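Local coordinates for protein Lys-gingipain W83 (Porphyromonas gingivalis, PDB 3M1H) that cleaves proteins after lysine as a secreted cysteine protease and probable virulence factor, here represented by its calcium-binding K3 cleaved adhesin domain, at residues E4-D9 with L68-L73; A42-A47 with L170-I175; T80-V85 with W141-V146; A93-A98 with F160-F165. One frame throughout, in Å; residues are numbered along the deposited sequence.

Interaction 1: E4-D9 with L68-L73. With NA (sodium ion), chain G; CA (calcium ion), chain F.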
# COMPACT_ATOMS: atom_id res chain seq x y z
N GLU A 4 3.01 -0.05 -21.14
CA GLU A 4 3.20 -0.02 -19.70
C GLU A 4 4.40 0.83 -19.42
O GLU A 4 5.44 0.69 -20.05
CB GLU A 4 3.43 -1.42 -19.13
CG GLU A 4 2.26 -2.35 -19.27
CD GLU A 4 2.46 -3.68 -18.55
OE1 GLU A 4 3.58 -3.97 -18.07
OE2 GLU A 4 1.46 -4.41 -18.48
N VAL A 5 4.25 1.74 -18.47
CA VAL A 5 5.36 2.56 -18.01
C VAL A 5 5.86 2.14 -16.64
O VAL A 5 6.96 2.52 -16.26
CB VAL A 5 4.99 4.07 -17.98
CG1 VAL A 5 4.58 4.52 -19.40
CG2 VAL A 5 3.90 4.35 -16.96
N LEU A 6 5.07 1.34 -15.91
CA LEU A 6 5.48 0.81 -14.61
C LEU A 6 4.83 -0.55 -14.44
O LEU A 6 3.69 -0.74 -14.79
CB LEU A 6 5.06 1.76 -13.46
CG LEU A 6 5.75 1.62 -12.10
CD1 LEU A 6 7.23 1.97 -12.22
CD2 LEU A 6 5.05 2.48 -11.03
N ASN A 7 5.58 -1.51 -13.91
CA ASN A 7 5.06 -2.84 -13.63
C ASN A 7 5.94 -3.40 -12.54
O ASN A 7 7.06 -3.86 -12.79
CB ASN A 7 5.05 -3.73 -14.88
CG ASN A 7 4.38 -5.08 -14.61
OD1 ASN A 7 4.45 -5.60 -13.50
ND2 ASN A 7 3.72 -5.62 -15.62
N GLU A 8 5.43 -3.32 -11.32
CA GLU A 8 6.21 -3.69 -10.15
C GLU A 8 5.56 -4.83 -9.36
O GLU A 8 4.42 -4.70 -8.83
CB GLU A 8 6.40 -2.49 -9.24
CG GLU A 8 7.33 -2.77 -8.08
CD GLU A 8 8.63 -3.42 -8.56
OE1 GLU A 8 9.26 -2.85 -9.47
OE2 GLU A 8 8.98 -4.48 -8.01
N ASP A 9 6.31 -5.92 -9.23
CA ASP A 9 5.86 -7.13 -8.55
C ASP A 9 6.45 -7.27 -7.15
O ASP A 9 6.13 -8.22 -6.45
CB ASP A 9 6.12 -8.41 -9.39
CG ASP A 9 7.58 -8.61 -9.75
OD1 ASP A 9 8.47 -8.05 -9.07
OD2 ASP A 9 7.80 -9.38 -10.74
N LEU A 68 3.93 5.20 0.13
CA LEU A 68 4.77 4.48 -0.85
C LEU A 68 4.58 5.18 -2.18
O LEU A 68 3.47 5.20 -2.70
CB LEU A 68 4.36 3.02 -0.92
CG LEU A 68 5.11 2.17 -1.96
CD1 LEU A 68 6.58 2.01 -1.57
CD2 LEU A 68 4.44 0.78 -2.11
N VAL A 69 5.65 5.77 -2.71
CA VAL A 69 5.61 6.64 -3.88
C VAL A 69 6.37 5.99 -5.05
O VAL A 69 7.46 5.45 -4.87
CB VAL A 69 6.16 8.04 -3.56
CG1 VAL A 69 5.87 8.98 -4.76
CG2 VAL A 69 5.54 8.60 -2.25
N THR A 70 5.76 6.01 -6.22
CA THR A 70 6.38 5.50 -7.42
C THR A 70 7.59 6.34 -7.82
O THR A 70 7.75 7.48 -7.38
CB THR A 70 5.38 5.53 -8.62
OG1 THR A 70 5.04 6.89 -8.94
CG2 THR A 70 4.12 4.74 -8.31
N PRO A 71 8.41 5.81 -8.73
CA PRO A 71 9.36 6.69 -9.37
C PRO A 71 8.63 7.71 -10.28
O PRO A 71 7.42 7.60 -10.46
CB PRO A 71 10.17 5.73 -10.25
CG PRO A 71 9.71 4.35 -9.97
CD PRO A 71 8.37 4.48 -9.35
N GLU A 72 9.38 8.68 -10.80
CA GLU A 72 8.81 9.71 -11.64
C GLU A 72 8.29 9.09 -12.93
O GLU A 72 8.98 8.27 -13.54
CB GLU A 72 9.85 10.80 -11.93
CG GLU A 72 9.25 11.99 -12.67
CD GLU A 72 10.28 13.01 -13.11
OE1 GLU A 72 9.92 13.87 -13.94
OE2 GLU A 72 11.42 12.98 -12.63
N LEU A 73 7.07 9.48 -13.30
CA LEU A 73 6.32 8.94 -14.42
C LEU A 73 6.23 10.01 -15.51
O LEU A 73 6.26 11.21 -15.22
CB LEU A 73 4.92 8.55 -13.95
CG LEU A 73 4.77 7.57 -12.78
CD1 LEU A 73 3.33 7.52 -12.26
CD2 LEU A 73 5.26 6.19 -13.15
NA NA G . 8.74 -5.50 -13.12
CA CA F . 4.62 -9.93 -5.73
O HOH W 1 6.64 -6.79 -12.58
O HOH W 2 9.10 -7.88 -12.73
O HOH W 3 8.92 -5.62 -11.00
O HOH W 4 3.89 -10.35 -7.95
O HOH W 5 7.80 -6.16 -15.26
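L6 pushes its forked end between T70, P71 and L73, and the two methyls of the fork divide the work. L6 CD2 goes to the threonine, lying 3.7 Å from T70 CG2, and also reaches L73 CD2. L6 CD1 turns to the proline and rests against P71 CD at 4.0 Å, near the CG-CD side of that ring. Both approaches are at a slant, so the leucine neither stacks on the proline ring nor runs alongside the threonine. The torsion that sets CG of L6 anti to its own nitrogen (chi1 -162°) carries the fork across to the 68-73 segment. V5 adds a looser apolar touch, V5 CG2 to L73 CD2 at 4.4 Å.

In T70 a chi1 of 65° leaves CG2 beside the backbone nitrogen, where L6 meets it. T70 OG1 donates to P71 O over 2.9 Å and also bonds V155 N of the adjoining strand. W18 packs on both L6 and P71.

Beyond the apolar patch the 4-9 segment is polar. N7 ND2 gives E4 OE1 a nearly straight bond of 3.0 Å, almost in the amide plane, while N7 OD1 accepts a hydrogen bond from a water bound to sodium. The same sodium is bound by N7 O at 2.4 Å, and D9 O binds the calcium ion. Two successive residues, V5 and L6, lie opposite the single residue I175 of strand 167-177, a classic beta bulge. The contact thus joins one sheet to the chain leaving strand 65-69 of the other, a closure between the two sheets of the beta jelly roll.

Interaction 2: A42-A47 with L170-I175. With CA (calcium ion), chain F.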
# COMPACT_ATOMS: atom_id res chain seq x y z
N ALA A 42 2.62 -13.55 2.29
CA ALA A 42 2.39 -14.20 1.00
C ALA A 42 1.87 -13.19 -0.01
O ALA A 42 0.87 -12.53 0.27
CB ALA A 42 1.41 -15.35 1.16
N GLY A 43 2.57 -13.05 -1.14
CA GLY A 43 2.19 -12.06 -2.15
C GLY A 43 1.03 -12.54 -3.00
O GLY A 43 0.48 -13.61 -2.79
N HIS A 44 0.63 -11.73 -3.96
CA HIS A 44 -0.46 -12.07 -4.83
C HIS A 44 0.12 -13.03 -5.88
O HIS A 44 0.94 -12.62 -6.73
CB HIS A 44 -1.02 -10.80 -5.48
CG HIS A 44 -2.06 -11.08 -6.51
ND1 HIS A 44 -1.93 -10.67 -7.82
CD2 HIS A 44 -3.22 -11.75 -6.43
CE1 HIS A 44 -2.98 -11.09 -8.51
NE2 HIS A 44 -3.79 -11.74 -7.69
N ASN A 45 -0.31 -14.29 -5.78
CA ASN A 45 0.20 -15.36 -6.65
C ASN A 45 1.71 -15.25 -6.82
O ASN A 45 2.25 -15.42 -7.91
CB ASN A 45 -0.46 -15.29 -8.04
CG ASN A 45 -1.95 -15.56 -8.01
OD1 ASN A 45 -2.43 -16.33 -7.19
ND2 ASN A 45 -2.67 -14.91 -8.91
N SER A 46 2.39 -14.92 -5.73
CA SER A 46 3.81 -14.61 -5.77
C SER A 46 4.35 -14.59 -4.32
O SER A 46 3.58 -14.55 -3.36
CB SER A 46 4.03 -13.25 -6.43
OG SER A 46 3.53 -12.22 -5.59
N ALA A 47 5.67 -14.59 -4.18
CA ALA A 47 6.30 -14.66 -2.87
C ALA A 47 6.24 -13.35 -2.07
O ALA A 47 6.04 -13.38 -0.85
CB ALA A 47 7.75 -15.13 -3.01
N LEU A 170 -0.02 -4.65 -0.62
CA LEU A 170 -0.13 -4.18 -1.98
C LEU A 170 0.78 -5.04 -2.86
O LEU A 170 1.87 -5.44 -2.41
CB LEU A 170 0.32 -2.72 -2.00
CG LEU A 170 0.49 -2.00 -3.33
CD1 LEU A 170 -0.84 -1.80 -4.05
CD2 LEU A 170 1.22 -0.66 -3.10
N ASP A 171 0.35 -5.31 -4.09
CA ASP A 171 1.21 -6.06 -5.03
C ASP A 171 0.79 -5.72 -6.45
O ASP A 171 -0.28 -5.18 -6.72
CB ASP A 171 1.11 -7.56 -4.72
CG ASP A 171 2.35 -8.40 -5.19
OD1 ASP A 171 3.26 -7.83 -5.79
OD2 ASP A 171 2.36 -9.63 -4.87
N ASP A 172 1.68 -6.07 -7.40
CA ASP A 172 1.36 -6.05 -8.83
C ASP A 172 0.79 -4.68 -9.28
O ASP A 172 -0.32 -4.58 -9.82
CB ASP A 172 0.46 -7.23 -9.17
CG ASP A 172 1.18 -8.56 -9.12
OD1 ASP A 172 2.42 -8.58 -9.34
OD2 ASP A 172 0.52 -9.59 -8.92
N VAL A 173 1.59 -3.64 -9.06
CA VAL A 173 1.26 -2.28 -9.47
C VAL A 173 1.64 -2.10 -10.93
O VAL A 173 2.80 -2.23 -11.28
CB VAL A 173 2.02 -1.27 -8.61
CG1 VAL A 173 1.74 0.17 -9.09
CG2 VAL A 173 1.65 -1.42 -7.12
N VAL A 174 0.67 -1.77 -11.77
CA VAL A 174 0.89 -1.59 -13.21
C VAL A 174 0.30 -0.23 -13.64
O VAL A 174 -0.83 0.09 -13.25
CB VAL A 174 0.24 -2.70 -14.05
CG1 VAL A 174 0.57 -2.51 -15.52
CG2 VAL A 174 0.72 -4.10 -13.58
N ILE A 175 1.07 0.56 -14.39
CA ILE A 175 0.62 1.85 -14.94
C ILE A 175 0.86 1.81 -16.44
O ILE A 175 1.97 1.50 -16.90
CB ILE A 175 1.32 3.06 -14.30
CG1 ILE A 175 1.05 3.09 -12.78
CG2 ILE A 175 0.87 4.37 -15.01
CD1 ILE A 175 1.71 4.22 -12.04
CA CA F . 4.62 -9.93 -5.73
O HOH W 6 1.17 -12.06 -9.43
O HOH W 4 3.89 -10.35 -7.95
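D171 OD2 is gripped from the 42-47 loop and by calcium together: the backbone N of H44 donates to it over 2.9 Å, on its anti lone pair, while the metal sits 2.4 Å from the same oxygen. This is one of the two calcium sites of the jelly-roll adhesin domain, and D171 binds it in bidentate fashion through OD1 and OD2. S46 OG supplies a further ligand at 2.5 Å from calcium, its hydroxyl brought round by a chi1 of 69°. D9, E11 and I48 complete the protein part of the shell, so the ion ties the loop to strand 167-177.

D172, the residue after D171, is gripped in turn. H44 ND1 donates to D172 OD2 at 2.9 Å, with the acceptor near the imidazole plane and the carboxylate turned 77° from it. W84 stacks on the H44 ring. A G1 beta bulge sets D172 and V173 against the single residue E8, and both successive aspartates point to the loop. The pull of the metal and the N-H groups on this cluster of acids probably favours their charged form. One water donates to both H44 O and D172 OD2; another, itself a calcium ligand, donates to D172 OD1 over 2.7 Å.

Interaction 3: T80-V85 with W141-V146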
# COMPACT_ATOMS: atom_id res chain seq x y z
N THR A 80 -3.52 4.80 -16.75
CA THR A 80 -4.37 3.95 -15.92
C THR A 80 -3.48 3.14 -14.98
O THR A 80 -2.51 2.49 -15.43
CB THR A 80 -5.22 2.96 -16.74
OG1 THR A 80 -5.94 3.71 -17.74
CG2 THR A 80 -6.20 2.17 -15.82
N LEU A 81 -3.84 3.22 -13.70
CA LEU A 81 -3.21 2.44 -12.64
C LEU A 81 -4.09 1.26 -12.32
O LEU A 81 -5.30 1.42 -12.09
CB LEU A 81 -3.05 3.30 -11.38
CG LEU A 81 -2.71 2.62 -10.05
CD1 LEU A 81 -1.29 2.09 -10.07
CD2 LEU A 81 -2.89 3.57 -8.84
N THR A 82 -3.48 0.07 -12.23
CA THR A 82 -4.09 -1.07 -11.57
C THR A 82 -3.13 -1.64 -10.54
O THR A 82 -1.91 -1.53 -10.67
CB THR A 82 -4.50 -2.22 -12.53
OG1 THR A 82 -3.34 -2.73 -13.19
CG2 THR A 82 -5.46 -1.73 -13.60
N PHE A 83 -3.72 -2.20 -9.50
CA PHE A 83 -2.95 -2.79 -8.41
C PHE A 83 -3.83 -3.75 -7.66
O PHE A 83 -5.07 -3.72 -7.79
CB PHE A 83 -2.35 -1.72 -7.49
CG PHE A 83 -3.37 -0.87 -6.74
CD1 PHE A 83 -3.84 -1.25 -5.51
CD2 PHE A 83 -3.88 0.28 -7.33
CE1 PHE A 83 -4.78 -0.48 -4.82
CE2 PHE A 83 -4.82 1.08 -6.62
CZ PHE A 83 -5.26 0.68 -5.40
N TRP A 84 -3.19 -4.58 -6.84
CA TRP A 84 -3.89 -5.53 -6.00
C TRP A 84 -3.66 -5.22 -4.52
O TRP A 84 -2.53 -4.85 -4.11
CB TRP A 84 -3.46 -6.95 -6.31
CG TRP A 84 -3.78 -7.41 -7.71
CD1 TRP A 84 -3.13 -7.10 -8.86
CD2 TRP A 84 -4.84 -8.29 -8.07
NE1 TRP A 84 -3.73 -7.74 -9.94
CE2 TRP A 84 -4.78 -8.48 -9.47
CE3 TRP A 84 -5.84 -8.93 -7.34
CZ2 TRP A 84 -5.68 -9.30 -10.13
CZ3 TRP A 84 -6.75 -9.73 -8.02
CH2 TRP A 84 -6.65 -9.91 -9.41
N VAL A 85 -4.72 -5.38 -3.72
CA VAL A 85 -4.69 -5.03 -2.31
C VAL A 85 -5.38 -6.11 -1.50
O VAL A 85 -6.35 -6.71 -1.99
CB VAL A 85 -5.33 -3.65 -2.05
CG1 VAL A 85 -6.79 -3.59 -2.50
CG2 VAL A 85 -5.23 -3.25 -0.59
N TRP A 141 -7.36 -11.01 -2.10
CA TRP A 141 -6.76 -10.03 -2.98
C TRP A 141 -7.81 -9.51 -3.94
O TRP A 141 -8.48 -10.30 -4.64
CB TRP A 141 -5.61 -10.62 -3.79
CG TRP A 141 -4.37 -10.91 -2.97
CD1 TRP A 141 -4.00 -12.11 -2.41
CD2 TRP A 141 -3.32 -9.99 -2.66
NE1 TRP A 141 -2.79 -11.98 -1.77
CE2 TRP A 141 -2.36 -10.69 -1.90
CE3 TRP A 141 -3.11 -8.63 -2.92
CZ2 TRP A 141 -1.20 -10.08 -1.41
CZ3 TRP A 141 -1.95 -8.02 -2.44
CH2 TRP A 141 -1.03 -8.76 -1.68
N TYR A 142 -7.89 -8.19 -4.04
CA TYR A 142 -8.79 -7.50 -4.95
C TYR A 142 -8.01 -6.56 -5.83
O TYR A 142 -7.11 -5.85 -5.34
CB TYR A 142 -9.82 -6.69 -4.15
CG TYR A 142 -10.83 -7.53 -3.41
CD1 TYR A 142 -11.93 -8.05 -4.07
CD2 TYR A 142 -10.70 -7.76 -2.05
CE1 TYR A 142 -12.88 -8.80 -3.40
CE2 TYR A 142 -11.63 -8.52 -1.36
CZ TYR A 142 -12.72 -9.04 -2.04
OH TYR A 142 -13.64 -9.80 -1.36
N GLN A 143 -8.32 -6.56 -7.13
CA GLN A 143 -7.72 -5.60 -8.04
C GLN A 143 -8.51 -4.31 -8.10
O GLN A 143 -9.75 -4.34 -8.18
CB GLN A 143 -7.58 -6.18 -9.47
CG GLN A 143 -6.60 -5.39 -10.31
CD GLN A 143 -6.42 -5.94 -11.70
OE1 GLN A 143 -7.38 -6.44 -12.28
NE2 GLN A 143 -5.21 -5.86 -12.24
N LYS A 144 -7.80 -3.19 -8.06
CA LYS A 144 -8.37 -1.84 -8.14
C LYS A 144 -7.84 -1.14 -9.38
O LYS A 144 -6.71 -1.42 -9.83
CB LYS A 144 -8.00 -1.00 -6.90
CG LYS A 144 -8.29 -1.64 -5.55
CD LYS A 144 -9.78 -1.64 -5.28
CE LYS A 144 -10.09 -2.56 -4.13
NZ LYS A 144 -11.54 -2.44 -3.74
N THR A 145 -8.66 -0.26 -9.95
CA THR A 145 -8.33 0.49 -11.15
C THR A 145 -8.58 1.96 -10.90
O THR A 145 -9.66 2.33 -10.42
CB THR A 145 -9.16 -0.01 -12.36
OG1 THR A 145 -8.89 -1.41 -12.57
CG2 THR A 145 -8.84 0.75 -13.63
N VAL A 146 -7.56 2.78 -11.15
CA VAL A 146 -7.63 4.23 -10.91
C VAL A 146 -7.15 4.97 -12.16
O VAL A 146 -6.11 4.69 -12.71
CB VAL A 146 -6.73 4.62 -9.72
CG1 VAL A 146 -6.79 6.12 -9.49
CG2 VAL A 146 -7.10 3.85 -8.46
O HOH W 7 -2.38 -4.82 -11.69
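W84 and Q143 form one of the tightest side-chain meetings between these antiparallel strands: Q143 CB sits over the centre of the six-membered ring of W84, 3.5 Å from its centroid. The glutamine is stretched out from there (chi2 179°), and its amide lies stacked on the indole with the planes 27° apart. On the other face of the sheet F83 is packed against as well, less centrally. K144 CB stands above the rim of its ring, 3.5 Å from F83 CZ, and V146 CG2 meets the ring edge. Beyond, the lysine chain bends at chi2 and its NZ forms a salt bridge with E118. Six backbone bonds hold the ladder, two for each of the pairs L81-V146, F83-K144 and V85-Y142, the straightest including K144 N to F83 O at 2.8 Å.

Further along the same face as W84, the packing thins to T80, T82, T145 and the end of Q143, where T145 and Q143 are exposed. Here T80 CG2 and T145 CG2 touch at 3.7 Å, and a water links T82 OG1 with Q143 NE2.

Strand 79-87 is flanked by 142-148 and by 167-177. The face with L81, F83, V85 and V146 turns inward onto the second sheet, meeting strands 96-102 and 116-119, and F83 meets F157 of strand 154-160 edge-to-face.

Interaction 4: A93-A98 with F160-F165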
# COMPACT_ATOMS: atom_id res chain seq x y z
N ALA A 93 -9.55 -6.73 9.15
CA ALA A 93 -9.38 -6.32 7.75
C ALA A 93 -9.50 -4.81 7.50
O ALA A 93 -9.18 -4.34 6.41
CB ALA A 93 -10.36 -7.07 6.86
N SER A 94 -9.93 -4.02 8.50
CA SER A 94 -10.47 -2.67 8.24
C SER A 94 -9.39 -1.61 8.10
O SER A 94 -9.43 -0.58 8.74
CB SER A 94 -11.46 -2.25 9.35
OG SER A 94 -12.44 -3.26 9.51
N GLU A 95 -8.42 -1.86 7.22
CA GLU A 95 -7.35 -0.90 6.98
C GLU A 95 -7.83 0.19 6.04
O GLU A 95 -8.58 -0.07 5.12
CB GLU A 95 -6.14 -1.61 6.38
CG GLU A 95 -5.61 -2.77 7.18
CD GLU A 95 -4.87 -2.39 8.45
OE1 GLU A 95 -4.66 -1.20 8.71
OE2 GLU A 95 -4.54 -3.33 9.21
N HIS A 96 -7.39 1.41 6.32
CA HIS A 96 -7.78 2.61 5.61
C HIS A 96 -6.59 3.07 4.75
O HIS A 96 -5.49 3.23 5.26
CB HIS A 96 -8.19 3.67 6.65
CG HIS A 96 -8.64 4.99 6.10
ND1 HIS A 96 -8.54 6.15 6.84
CD2 HIS A 96 -9.20 5.35 4.92
CE1 HIS A 96 -8.99 7.17 6.13
NE2 HIS A 96 -9.42 6.71 4.97
N TYR A 97 -6.84 3.25 3.47
CA TYR A 97 -5.79 3.71 2.56
C TYR A 97 -6.34 4.62 1.49
O TYR A 97 -7.57 4.68 1.26
CB TYR A 97 -5.03 2.54 1.93
CG TYR A 97 -5.77 1.89 0.78
CD1 TYR A 97 -5.41 2.14 -0.53
CD2 TYR A 97 -6.86 1.05 1.01
CE1 TYR A 97 -6.08 1.58 -1.57
CE2 TYR A 97 -7.55 0.47 -0.02
CZ TYR A 97 -7.15 0.74 -1.32
OH TYR A 97 -7.79 0.19 -2.41
N ALA A 98 -5.44 5.37 0.86
CA ALA A 98 -5.78 6.20 -0.28
C ALA A 98 -4.67 6.20 -1.33
O ALA A 98 -3.52 5.87 -1.01
CB ALA A 98 -6.11 7.65 0.17
N PHE A 160 -3.19 5.27 6.38
CA PHE A 160 -3.32 6.35 7.38
C PHE A 160 -4.69 6.31 8.02
O PHE A 160 -5.54 5.61 7.57
CB PHE A 160 -3.11 7.70 6.71
CG PHE A 160 -4.26 8.16 5.86
CD1 PHE A 160 -5.07 9.21 6.28
CD2 PHE A 160 -4.58 7.52 4.67
CE1 PHE A 160 -6.12 9.64 5.50
CE2 PHE A 160 -5.63 7.96 3.87
CZ PHE A 160 -6.41 9.01 4.30
N GLY A 161 -4.88 7.14 9.04
CA GLY A 161 -6.22 7.33 9.58
C GLY A 161 -6.85 6.02 10.02
O GLY A 161 -8.03 5.78 9.77
N CYS A 162 -6.06 5.16 10.63
CA CYS A 162 -6.56 3.92 11.20
C CYS A 162 -5.56 3.37 12.21
O CYS A 162 -4.38 3.74 12.21
CB CYS A 162 -6.87 2.85 10.15
SG CYS A 162 -5.45 2.40 9.13
N THR A 163 -6.03 2.49 13.07
CA THR A 163 -5.22 1.88 14.10
C THR A 163 -5.88 0.58 14.56
O THR A 163 -7.13 0.44 14.51
CB THR A 163 -5.01 2.82 15.34
OG1 THR A 163 -4.02 2.25 16.21
CG2 THR A 163 -6.30 3.04 16.12
N ASP A 164 -5.03 -0.36 14.97
CA ASP A 164 -5.45 -1.53 15.71
C ASP A 164 -6.21 -2.57 14.90
O ASP A 164 -7.15 -3.19 15.41
CB ASP A 164 -6.27 -1.08 16.93
CG ASP A 164 -6.24 -2.08 18.06
OD1 ASP A 164 -5.41 -3.02 18.11
OD2 ASP A 164 -7.10 -1.87 18.95
N PHE A 165 -5.78 -2.80 13.66
CA PHE A 165 -6.25 -3.96 12.88
C PHE A 165 -5.06 -4.90 12.68
O PHE A 165 -4.68 -5.63 13.63
CB PHE A 165 -7.04 -3.53 11.63
CG PHE A 165 -8.34 -2.85 12.01
CD1 PHE A 165 -9.44 -3.60 12.36
CD2 PHE A 165 -8.42 -1.46 12.09
CE1 PHE A 165 -10.64 -2.98 12.76
CE2 PHE A 165 -9.61 -0.83 12.50
CZ PHE A 165 -10.72 -1.60 12.83
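H96, F165 and F160 lose most surface here, and each does so differently. The H96 ring leans against F160, H96 CE1 to F160 CZ at 3.7 Å, with the two planes inclined at 34°. H96 ND1 donates to G161 O over 3.0 Å; that oxygen lies near the imidazole plane, although the donor stands well above the plane of the carbonyl. Swinging CG anti to the backbone nitrogen (chi1 -179°) brings the ring over to the loop. F160 meanwhile turns an edge to A98, F160 CE2 lying 3.7 Å from A98 CB, and its backbone N donates to H96 O.

F165 is met over the middle of one ring face by S94 CB, a CH-pi contact of 3.6 Å to the centroid. E95 runs antiparallel to the F165 side chain, E95 OE2 coming within 3.5 Å of F165 CB, while its carboxylate oxygens bond H159, F166 and S54. Between the aromatic groups C162 SG accepts a long bond of 3.6 Å from H96 N.

The contact thus fastens the 160-165 loop to the start of strand 96-102. With G161 O at ND1 and E117 at NE2, H96 is bonded at both nitrogens, which fixes its rotation and would suit, probably, a protonated imidazole.

Overall arrangement
Two sheets of the jelly roll carry all four contacts. Interactions 1, 2 and 3 share the sheet containing strands 4-8, 167-177, 79-87 and 142-148; strand 167-177 lies between 4-8 and 79-87, so interaction 2 touches both others, with centres about 13 and 10 Å away. Interaction 1 spans both sheets, reaching through strand 65-69 the opposing one that holds interaction 4, about 23 Å away between centres. Interaction 4 meets interaction 3 through Y97. Interactions 1 and 2 share one calcium ion and alternate along the chain; 1 closes before 3 and 4 open, and these alternate too, inside the loop closed by 2. Strand pairing and metal thereby join early and late parts of the domain.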